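Local coordinates for protein xyloglucan-specific endo-beta-1,4-glucanase BoGH5A (Bacteroides ovatus, PDB 3ZMR) that cleaves internal beta-1,4-glucosidic linkages in the xyloglucan backbone, retaining the beta configuration and releasing xyloglucan oligosaccharides, at residues 116-121 and 330-335; 273-278 and 317-322; 311-316 and 379-384. All coordinates share one frame; numbering follows the deposited sequence.

In the fold
All three interactions belong to the eight-stranded TIM barrel of this family 5 enzyme. Interaction 1 is at its buried N-terminal end: helix 115-122 meets F332, which points inward from strand 331-337, with apolar contacts and no hydrogen bond across. Interactions 2 and 3 are in the outer helical layer and share helix 313-319. Interaction 2 joins that helix to helix 275-293. It is partly buried and adds water and a charged group to an aromatic stack. Interaction 3 joins the same helix to 379-384. It is buried and mostly apolar, aliphatic at V313 and with an aromatic edge at A316. Strand 331-337 connects the set: L333 packs on F320 and F384, and C335 packs on A316 and V313.

Interaction 1: 116-121 and 330-335; sequences MQLSAL and RIFLEC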
loop_
_atom_site.group_PDB
_atom_site.type_symbol
_atom_site.label_atom_id
_atom_site.label_comp_id
_atom_site.label_asym_id
_atom_site.label_seq_id
_atom_site.Cartn_x
_atom_site.Cartn_y
_atom_site.Cartn_z
ATOM N N MET A 116 4.462 7.344 11.687
ATOM C CA MET A 116 5.797 6.881 12.085
ATOM C C MET A 116 5.834 6.473 13.574
ATOM O O MET A 116 6.411 5.443 13.960
ATOM C CB MET A 116 6.867 7.935 11.755
ATOM C CG MET A 116 8.284 7.454 12.037
ATOM S SD MET A 116 8.816 6.014 11.054
ATOM C CE MET A 116 8.984 6.813 9.505
ATOM N N GLN A 117 5.266 7.318 14.430
ATOM C CA GLN A 117 5.233 7.039 15.878
ATOM C C GLN A 117 4.393 5.799 16.163
ATOM O O GLN A 117 4.746 4.965 16.976
ATOM C CB GLN A 117 4.668 8.239 16.637
ATOM C CG GLN A 117 5.617 9.428 16.716
ATOM C CD GLN A 117 4.981 10.622 17.384
ATOM O OE1 GLN A 117 3.968 11.107 16.917
ATOM N NE2 GLN A 117 5.550 11.065 18.511
ATOM N N LEU A 118 3.280 5.663 15.448
ATOM C CA LEU A 118 2.425 4.497 15.616
ATOM C C LEU A 118 3.207 3.250 15.221
ATOM O O LEU A 118 3.086 2.205 15.883
ATOM C CB LEU A 118 1.144 4.630 14.801
ATOM C CG LEU A 118 0.008 3.734 15.296
ATOM C CD1 LEU A 118 -0.721 4.345 16.475
ATOM C CD2 LEU A 118 -0.985 3.431 14.175
ATOM N N SER A 119 4.000 3.352 14.154
ATOM C CA SER A 119 4.751 2.188 13.654
ATOM C C SER A 119 5.701 1.644 14.722
ATOM O O SER A 119 5.886 0.436 14.837
ATOM C CB SER A 119 5.482 2.489 12.338
ATOM O OG SER A 119 6.653 3.229 12.535
ATOM N N ALA A 120 6.232 2.524 15.554
ATOM C CA ALA A 120 7.193 2.111 16.567
ATOM C C ALA A 120 6.509 1.310 17.705
ATOM O O ALA A 120 7.173 0.567 18.434
ATOM C CB ALA A 120 7.883 3.335 17.131
ATOM N N LEU A 121 5.189 1.442 17.829
ATOM C CA LEU A 121 4.372 0.701 18.806
ATOM C C LEU A 121 3.882 -0.639 18.254
ATOM O O LEU A 121 3.498 -1.543 18.990
ATOM C CB LEU A 121 3.149 1.540 19.207
ATOM C CG LEU A 121 3.444 2.921 19.773
ATOM C CD1 LEU A 121 2.132 3.644 20.104
ATOM C CD2 LEU A 121 4.320 2.818 21.017
ATOM N N ARG A 330 -0.500 10.608 8.332
ATOM C CA ARG A 330 -1.372 9.489 8.710
ATOM C C ARG A 330 -1.426 8.416 7.615
ATOM O O ARG A 330 -2.444 7.699 7.481
ATOM C CB ARG A 330 -2.775 9.962 9.082
ATOM C CG ARG A 330 -2.864 10.824 10.342
ATOM C CD ARG A 330 -2.361 10.097 11.583
ATOM N NE ARG A 330 -2.637 10.818 12.837
ATOM C CZ ARG A 330 -1.913 11.839 13.299
ATOM N NH1 ARG A 330 -0.833 12.265 12.632
ATOM N NH2 ARG A 330 -2.256 12.410 14.454
ATOM N N ILE A 331 -0.328 8.293 6.865
ATOM C CA ILE A 331 -0.177 7.288 5.810
ATOM C C ILE A 331 1.103 6.462 5.984
ATOM O O ILE A 331 2.202 6.970 6.243
ATOM C CB ILE A 331 -0.213 7.905 4.397
ATOM C CG1 ILE A 331 -1.617 8.514 4.137
ATOM C CG2 ILE A 331 0.082 6.836 3.331
ATOM C CD1 ILE A 331 -1.811 9.258 2.851
ATOM N N PHE A 332 0.921 5.151 5.850
ATOM C CA PHE A 332 2.023 4.177 5.743
ATOM C C PHE A 332 2.176 3.719 4.283
ATOM O O PHE A 332 1.169 3.608 3.566
ATOM C CB PHE A 332 1.686 2.865 6.467
ATOM C CG PHE A 332 1.721 2.899 7.973
ATOM C CD1 PHE A 332 0.727 3.512 8.730
ATOM C CD2 PHE A 332 2.704 2.174 8.645
ATOM C CE1 PHE A 332 0.756 3.460 10.131
ATOM C CE2 PHE A 332 2.747 2.117 10.028
ATOM C CZ PHE A 332 1.775 2.754 10.790
ATOM N N LEU A 333 3.395 3.332 3.912
ATOM C CA LEU A 333 3.653 2.558 2.692
ATOM C C LEU A 333 3.693 1.072 3.047
ATOM O O LEU A 333 4.203 0.688 4.120
ATOM C CB LEU A 333 5.024 2.938 2.109
ATOM C CG LEU A 333 5.548 2.091 0.946
ATOM C CD1 LEU A 333 4.693 2.293 -0.289
ATOM C CD2 LEU A 333 6.961 2.506 0.620
ATOM N N GLU A 334 3.185 0.235 2.131
ATOM C CA GLU A 334 3.277 -1.229 2.234
ATOM C C GLU A 334 4.031 -1.822 1.041
ATOM O O GLU A 334 3.711 -1.546 -0.110
ATOM C CB GLU A 334 1.888 -1.863 2.316
ATOM C CG GLU A 334 1.894 -3.386 2.339
ATOM C CD GLU A 334 0.537 -4.008 2.528
ATOM O OE1 GLU A 334 -0.499 -3.278 2.407
ATOM O OE2 GLU A 334 0.500 -5.252 2.787
ATOM N N CYS A 335 5.005 -2.675 1.371
ATOM C CA CYS A 335 5.661 -3.575 0.441
ATOM C C CYS A 335 5.555 -4.991 0.993
ATOM O O CYS A 335 5.310 -5.190 2.194
ATOM C CB CYS A 335 7.139 -3.237 0.266
ATOM S SG CYS A 335 7.452 -1.577 -0.410
#
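F332 meets S119 and L118 where the short helix 115-122 packs against strand 331-337 of the TIM barrel. The strand is the sixth of eight parallel strands, and the contact lies near its start. F332 points into the barrel, as does E334 two residues on, which forms a salt bridge with R172 of another barrel strand. The position fits a helix covering the N-terminal end of the barrel.

From CB the side chain of F332 leaves the strand with CG anti to the carbonyl carbon (chi1 -74°). This sends the ring along the barrel interior to the helix. I305 and I392, on the two neighbouring strands, also touch this side chain. The ring then divides between two partners. On one side CD1 leads to CE1, which has CD2 of L118 at 4.4 Å. That methyl lies at the ring edge, near its plane, and the contact is loose. On the other side CD2 leads to CE2, which comes to 3.6 Å from CB of S119. At the tip, CZ has the same S119 CB at 4.0 Å and the backbone N of S119 at 4.1 Å.

S119 therefore meets the phenyl group with its methylene. Its hydroxyl is turned back on its own helix. OG stands between the backbone N and the carbonyl carbon (chi1 78°), and so reaches the previous turn. There S119 OG donates to M116 O at 2.6 Å, tilted 25° from the carbonyl plane; M116 O also accepts a weak bond from A120 N.

Interaction 2: 273-278 and 317-322; sequences PTEENY and VAHFTM. With EDO (1,2-ethanediol), chain G.
Y278 and H319 lie face to face. Their ring centroids are 3.6 Å apart and the planes differ by 10°. Both residues carry CG anti to the carbonyl carbon. These torsions send each ring toward the other segment, and chi2 (-61° in Y278, -74° in H319) turns the two rings face to face. CG of H319 sits over the centre of the phenol ring, and CE2 of Y278 over the centre of the imidazole. CB of H319 also lies over the tyrosine face, 3.7 Å from the Y278 ring centroid, as a CH-pi contact. A318 CB covers part of the other imidazole face, toward its rim.

The two segments belong to neighbouring helices of the outer layer of the TIM barrel, 275-293 and 313-319, which follow its fourth and fifth strands. N282 ties them together further on, bonding H319 O and T321 N through its amide. Y278 also makes an edge-to-face contact with Y309. With a leucine in place of Y278, H319 would lose the flat surface it stacks on, and its imidazole would probably be freer to turn.

Helix 275-293 starts with a capping box. N277 N donates to T274 OG1 at 3.1 Å, and T274 N donates to N277 OD1 at 2.9 Å, from above the amide plane. E275, the first residue of the helix, bends at chi2, which brings its carboxylate round to the imidazole. A water bridges them, 2.8 Å from E275 OE1 and 2.7 Å from H319 ND1. The other ring nitrogen, H319 NE2, is hydrogen-bonded to O2 of an ethanediol, probably from the crystallisation liquor, at 2.8 Å.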
loop_
_atom_site.group_PDB
_atom_site.type_symbol
_atom_site.label_atom_id
_atom_site.label_comp_id
_atom_site.label_asym_id
_atom_site.label_seq_id
_atom_site.Cartn_x
_atom_site.Cartn_y
_atom_site.Cartn_z
ATOM N N PRO A 273 6.671 -2.710 -16.078
ATOM C CA PRO A 273 5.565 -1.749 -16.086
ATOM C C PRO A 273 5.939 -0.415 -16.728
ATOM O O PRO A 273 7.116 -0.005 -16.726
ATOM C CB PRO A 273 5.259 -1.558 -14.582
ATOM C CG PRO A 273 5.720 -2.834 -13.973
ATOM C CD PRO A 273 6.989 -3.150 -14.710
ATOM N N THR A 274 4.921 0.266 -17.213
ATOM C CA THR A 274 5.086 1.511 -17.955
ATOM C C THR A 274 4.716 2.700 -17.081
ATOM O O THR A 274 4.128 2.526 -16.012
ATOM C CB THR A 274 4.131 1.523 -19.143
ATOM O OG1 THR A 274 2.778 1.522 -18.651
ATOM C CG2 THR A 274 4.355 0.298 -20.049
ATOM N N GLU A 275 5.029 3.905 -17.538
ATOM C CA GLU A 275 4.636 5.098 -16.814
ATOM C C GLU A 275 3.112 5.191 -16.631
ATOM O O GLU A 275 2.622 5.599 -15.546
ATOM C CB GLU A 275 5.274 6.338 -17.443
ATOM C CG GLU A 275 6.788 6.450 -17.183
ATOM C CD GLU A 275 7.213 6.330 -15.703
ATOM O OE1 GLU A 275 6.563 6.902 -14.790
ATOM O OE2 GLU A 275 8.239 5.663 -15.433
ATOM N N GLU A 276 2.361 4.744 -17.638
ATOM C CA GLU A 276 0.906 4.643 -17.534
ATOM C C GLU A 276 0.506 3.728 -16.352
ATOM O O GLU A 276 -0.357 4.086 -15.544
ATOM C CB GLU A 276 0.296 4.117 -18.840
ATOM C CG GLU A 276 -1.169 3.769 -18.753
ATOM C CD GLU A 276 -1.739 3.167 -20.023
ATOM O OE1 GLU A 276 -0.969 2.604 -20.819
ATOM O OE2 GLU A 276 -2.969 3.216 -20.212
ATOM N N ASN A 277 1.130 2.554 -16.272
ATOM C CA ASN A 277 0.821 1.628 -15.199
ATOM C C ASN A 277 1.069 2.237 -13.801
ATOM O O ASN A 277 0.227 2.106 -12.884
ATOM C CB ASN A 277 1.623 0.346 -15.288
ATOM C CG ASN A 277 1.402 -0.454 -16.569
ATOM O OD1 ASN A 277 2.357 -1.104 -17.008
ATOM N ND2 ASN A 277 0.180 -0.487 -17.132
ATOM N N TYR A 278 2.214 2.902 -13.621
ATOM C CA TYR A 278 2.495 3.562 -12.328
ATOM C C TYR A 278 1.527 4.700 -12.021
ATOM O O TYR A 278 1.094 4.871 -10.880
ATOM C CB TYR A 278 3.942 4.012 -12.227
ATOM C CG TYR A 278 4.943 2.891 -12.289
ATOM C CD1 TYR A 278 4.968 1.878 -11.345
ATOM C CD2 TYR A 278 5.874 2.841 -13.323
ATOM C CE1 TYR A 278 5.887 0.852 -11.419
ATOM C CE2 TYR A 278 6.816 1.824 -13.401
ATOM C CZ TYR A 278 6.796 0.811 -12.451
ATOM O OH TYR A 278 7.726 -0.215 -12.473
ATOM N N VAL A 317 10.655 2.468 -4.347
ATOM C CA VAL A 317 11.721 3.448 -4.342
ATOM C C VAL A 317 11.709 4.253 -5.641
ATOM O O VAL A 317 11.878 5.474 -5.630
ATOM C CB VAL A 317 13.085 2.762 -4.130
ATOM C CG1 VAL A 317 14.243 3.733 -4.323
ATOM C CG2 VAL A 317 13.163 2.144 -2.731
ATOM N N ALA A 318 11.501 3.574 -6.770
ATOM C CA ALA A 318 11.584 4.235 -8.090
ATOM C C ALA A 318 10.305 4.974 -8.510
ATOM O O ALA A 318 10.362 5.944 -9.280
ATOM C CB ALA A 318 11.976 3.209 -9.161
ATOM N N HIS A 319 9.142 4.509 -8.060
ATOM C CA HIS A 319 7.880 4.970 -8.654
ATOM C C HIS A 319 6.730 5.328 -7.722
ATOM O O HIS A 319 5.722 5.871 -8.181
ATOM C CB HIS A 319 7.355 3.915 -9.645
ATOM C CG HIS A 319 8.356 3.506 -10.677
ATOM N ND1 HIS A 319 8.704 4.321 -11.724
ATOM C CD2 HIS A 319 9.067 2.362 -10.826
ATOM C CE1 HIS A 319 9.599 3.702 -12.473
ATOM N NE2 HIS A 319 9.825 2.506 -11.955
ATOM N N PHE A 320 6.800 4.976 -6.445
ATOM C CA PHE A 320 5.684 5.261 -5.541
ATOM C C PHE A 320 5.626 6.759 -5.290
ATOM O O PHE A 320 6.667 7.384 -5.017
ATOM C CB PHE A 320 5.834 4.491 -4.206
ATOM C CG PHE A 320 4.872 4.956 -3.142
ATOM C CD1 PHE A 320 3.577 4.460 -3.100
ATOM C CD2 PHE A 320 5.254 5.887 -2.185
ATOM C CE1 PHE A 320 2.701 4.872 -2.113
ATOM C CE2 PHE A 320 4.392 6.285 -1.193
ATOM C CZ PHE A 320 3.111 5.815 -1.196
ATOM N N THR A 321 4.421 7.310 -5.378
ATOM C CA THR A 321 4.163 8.701 -4.989
ATOM C C THR A 321 3.176 8.757 -3.811
ATOM O O THR A 321 2.214 8.018 -3.761
ATOM C CB THR A 321 3.651 9.527 -6.184
ATOM O OG1 THR A 321 2.397 9.000 -6.643
ATOM C CG2 THR A 321 4.692 9.536 -7.309
ATOM N N MET A 322 3.422 9.668 -2.871
ATOM C CA MET A 322 2.545 9.824 -1.716
ATOM C C MET A 322 1.215 10.407 -2.156
ATOM O O MET A 322 1.179 11.431 -2.865
ATOM C CB MET A 322 3.166 10.736 -0.647
ATOM C CG MET A 322 4.216 10.057 0.214
ATOM S SD MET A 322 3.597 8.749 1.279
ATOM C CE MET A 322 2.862 9.608 2.668
HETATM C C1 EDO G . 11.595 -0.050 -10.633
HETATM O O1 EDO G . 12.246 -1.189 -10.086
HETATM C C2 EDO G . 11.427 -0.093 -12.155
HETATM O O2 EDO G . 12.042 1.035 -12.779
HETATM O O HOH W 1 7.701 6.760 -12.191
#

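Interaction 3: 311-316 and 379-384; sequences TDVAKA and SSLNVF. With EDO (1,2-ethanediol), chain J.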
loop_
_atom_site.group_PDB
_atom_site.type_symbol
_atom_site.label_atom_id
_atom_site.label_comp_id
_atom_site.label_asym_id
_atom_site.label_seq_id
_atom_site.Cartn_x
_atom_site.Cartn_y
_atom_site.Cartn_z
ATOM N N THR A 311 3.442 -4.384 -4.753
ATOM C CA THR A 311 4.074 -4.313 -3.385
ATOM C C THR A 311 5.615 -4.526 -3.450
ATOM O O THR A 311 6.242 -4.991 -2.509
ATOM C CB THR A 311 3.431 -5.227 -2.336
ATOM O OG1 THR A 311 3.509 -6.592 -2.769
ATOM C CG2 THR A 311 2.016 -4.824 -2.080
ATOM N N ASP A 312 6.220 -4.126 -4.564
ATOM C CA ASP A 312 7.647 -4.414 -4.779
ATOM C C ASP A 312 8.518 -3.294 -4.229
ATOM O O ASP A 312 8.291 -2.115 -4.525
ATOM C CB ASP A 312 7.928 -4.584 -6.275
ATOM C CG ASP A 312 9.368 -4.867 -6.565
ATOM O OD1 ASP A 312 9.797 -6.007 -6.298
ATOM O OD2 ASP A 312 10.098 -3.965 -6.999
ATOM N N VAL A 313 9.544 -3.664 -3.459
ATOM C CA VAL A 313 10.431 -2.690 -2.843
ATOM C C VAL A 313 11.114 -1.789 -3.867
ATOM O O VAL A 313 11.079 -0.556 -3.732
ATOM C CB VAL A 313 11.457 -3.352 -1.909
ATOM C CG1 VAL A 313 12.482 -2.312 -1.417
ATOM C CG2 VAL A 313 10.754 -4.010 -0.723
ATOM N N ALA A 314 11.759 -2.356 -4.885
ATOM C CA ALA A 314 12.493 -1.512 -5.831
ATOM C C ALA A 314 11.533 -0.579 -6.579
ATOM O O ALA A 314 11.866 0.572 -6.850
ATOM C CB ALA A 314 13.337 -2.352 -6.790
ATOM N N LYS A 315 10.352 -1.072 -6.930
ATOM C CA LYS A 315 9.348 -0.230 -7.587
ATOM C C LYS A 315 8.802 0.875 -6.670
ATOM O O LYS A 315 8.374 1.941 -7.145
ATOM C CB LYS A 315 8.228 -1.053 -8.223
ATOM C CG LYS A 315 8.683 -1.884 -9.426
ATOM C CD LYS A 315 7.585 -2.789 -9.948
ATOM C CE LYS A 315 8.028 -3.572 -11.167
ATOM N NZ LYS A 315 9.095 -4.544 -10.860
ATOM N N ALA A 316 8.766 0.604 -5.366
ATOM C CA ALA A 316 8.385 1.660 -4.405
ATOM C C ALA A 316 9.383 2.810 -4.485
ATOM O O ALA A 316 9.026 3.982 -4.658
ATOM C CB ALA A 316 8.326 1.110 -2.980
ATOM N N SER A 379 17.155 -1.994 3.254
ATOM C CA SER A 379 17.727 -0.687 3.615
ATOM C C SER A 379 17.407 0.408 2.594
ATOM O O SER A 379 17.415 1.594 2.939
ATOM C CB SER A 379 19.224 -0.780 3.866
ATOM O OG SER A 379 19.961 -0.908 2.698
ATOM N N SER A 380 17.113 0.037 1.345
ATOM C CA SER A 380 16.745 1.012 0.308
ATOM C C SER A 380 15.441 1.771 0.657
ATOM O O SER A 380 15.180 2.852 0.163
ATOM C CB SER A 380 16.671 0.360 -1.097
ATOM O OG SER A 380 15.486 -0.411 -1.263
ATOM N N LEU A 381 14.655 1.194 1.549
ATOM C CA LEU A 381 13.429 1.825 2.074
ATOM C C LEU A 381 13.675 2.967 3.054
ATOM O O LEU A 381 12.738 3.667 3.448
ATOM C CB LEU A 381 12.517 0.771 2.703
ATOM C CG LEU A 381 11.939 -0.236 1.682
ATOM C CD1 LEU A 381 11.405 -1.444 2.447
ATOM C CD2 LEU A 381 10.853 0.450 0.869
ATOM N N ASN A 382 14.951 3.186 3.394
ATOM C CA ASN A 382 15.346 4.335 4.231
ATOM C C ASN A 382 14.905 5.671 3.659
ATOM O O ASN A 382 14.679 6.611 4.400
ATOM C CB ASN A 382 16.852 4.305 4.617
ATOM C CG ASN A 382 17.847 4.570 3.484
ATOM O OD1 ASN A 382 17.536 4.727 2.326
ATOM N ND2 ASN A 382 19.132 4.616 3.878
ATOM N N VAL A 383 14.757 5.751 2.337
ATOM C CA VAL A 383 14.280 6.990 1.702
ATOM C C VAL A 383 12.883 7.376 2.231
ATOM O O VAL A 383 12.590 8.552 2.436
ATOM C CB VAL A 383 14.321 6.907 0.163
ATOM C CG1 VAL A 383 13.352 5.880 -0.389
ATOM C CG2 VAL A 383 14.043 8.268 -0.447
ATOM N N PHE A 384 12.036 6.378 2.473
ATOM C CA PHE A 384 10.732 6.621 3.078
ATOM C C PHE A 384 10.828 6.961 4.554
ATOM O O PHE A 384 10.259 7.967 5.002
ATOM C CB PHE A 384 9.784 5.418 2.819
ATOM C CG PHE A 384 9.553 5.206 1.360
ATOM C CD1 PHE A 384 8.794 6.097 0.645
ATOM C CD2 PHE A 384 10.142 4.157 0.682
ATOM C CE1 PHE A 384 8.642 5.981 -0.724
ATOM C CE2 PHE A 384 9.981 4.031 -0.694
ATOM C CZ PHE A 384 9.211 4.916 -1.387
HETATM C C1 EDO J . 7.105 -8.089 -5.120
HETATM O O1 EDO J . 8.539 -8.073 -4.937
HETATM C C2 EDO J . 6.376 -8.462 -3.826
HETATM O O2 EDO J . 6.639 -9.836 -3.501
#
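Two neighbouring helical elements of the TIM barrel meet where V313 and A316 pack against S380, L381 and F384. Helix 313-319 follows the fifth barrel strand. Segment 379-384 follows the sixth, and includes a type I turn from S379 to N382 that leads into helix 382-386.

V313 makes the aliphatic part. Its CG1 is anti to the backbone N (chi1 173°), which carries this branch across to 379-384. There V313 CG1 lies 3.8 Å from CG of L381, with both leucine methyls close by, and the two side chains run at about a right angle. The second branch, CG2, meets CD1 of L381 at 4.1 Å and also packs on C335. V313 CG1 also touches OG of S380 at 3.6 Å. This serine hydroxyl is hydrogen-bonded to T377 O in the preceding helix 371-379 and meets V313 only by packing.

One turn on, F384 meets A316 with the rim of its ring. CZ of F384 approaches A316 O at 3.4 Å, with the oxygen near the ring plane, while CE2 of F384 has CB of A316 at 4.1 Å. Beneath both pairs lies strand 331-337: C335 touches V313 and A316, and L333 touches F384.

D312 starts helix 313-319 as its N-cap. Its OD2 accepts from K315 N at 2.9 Å, on the anti side of the carboxylate. The other oxygen, D312 OD1, accepts from O1 of an ethanediol, probably from the crystallisation liquor.

The side chain of V313 is about 10 Å from that of E262, the probable proton donor. T311, in the same segment, touches E262 and bonds through its backbone to H336. Outer helices packed on one another and on the strand between them are typical of the (beta/alpha)8 barrel.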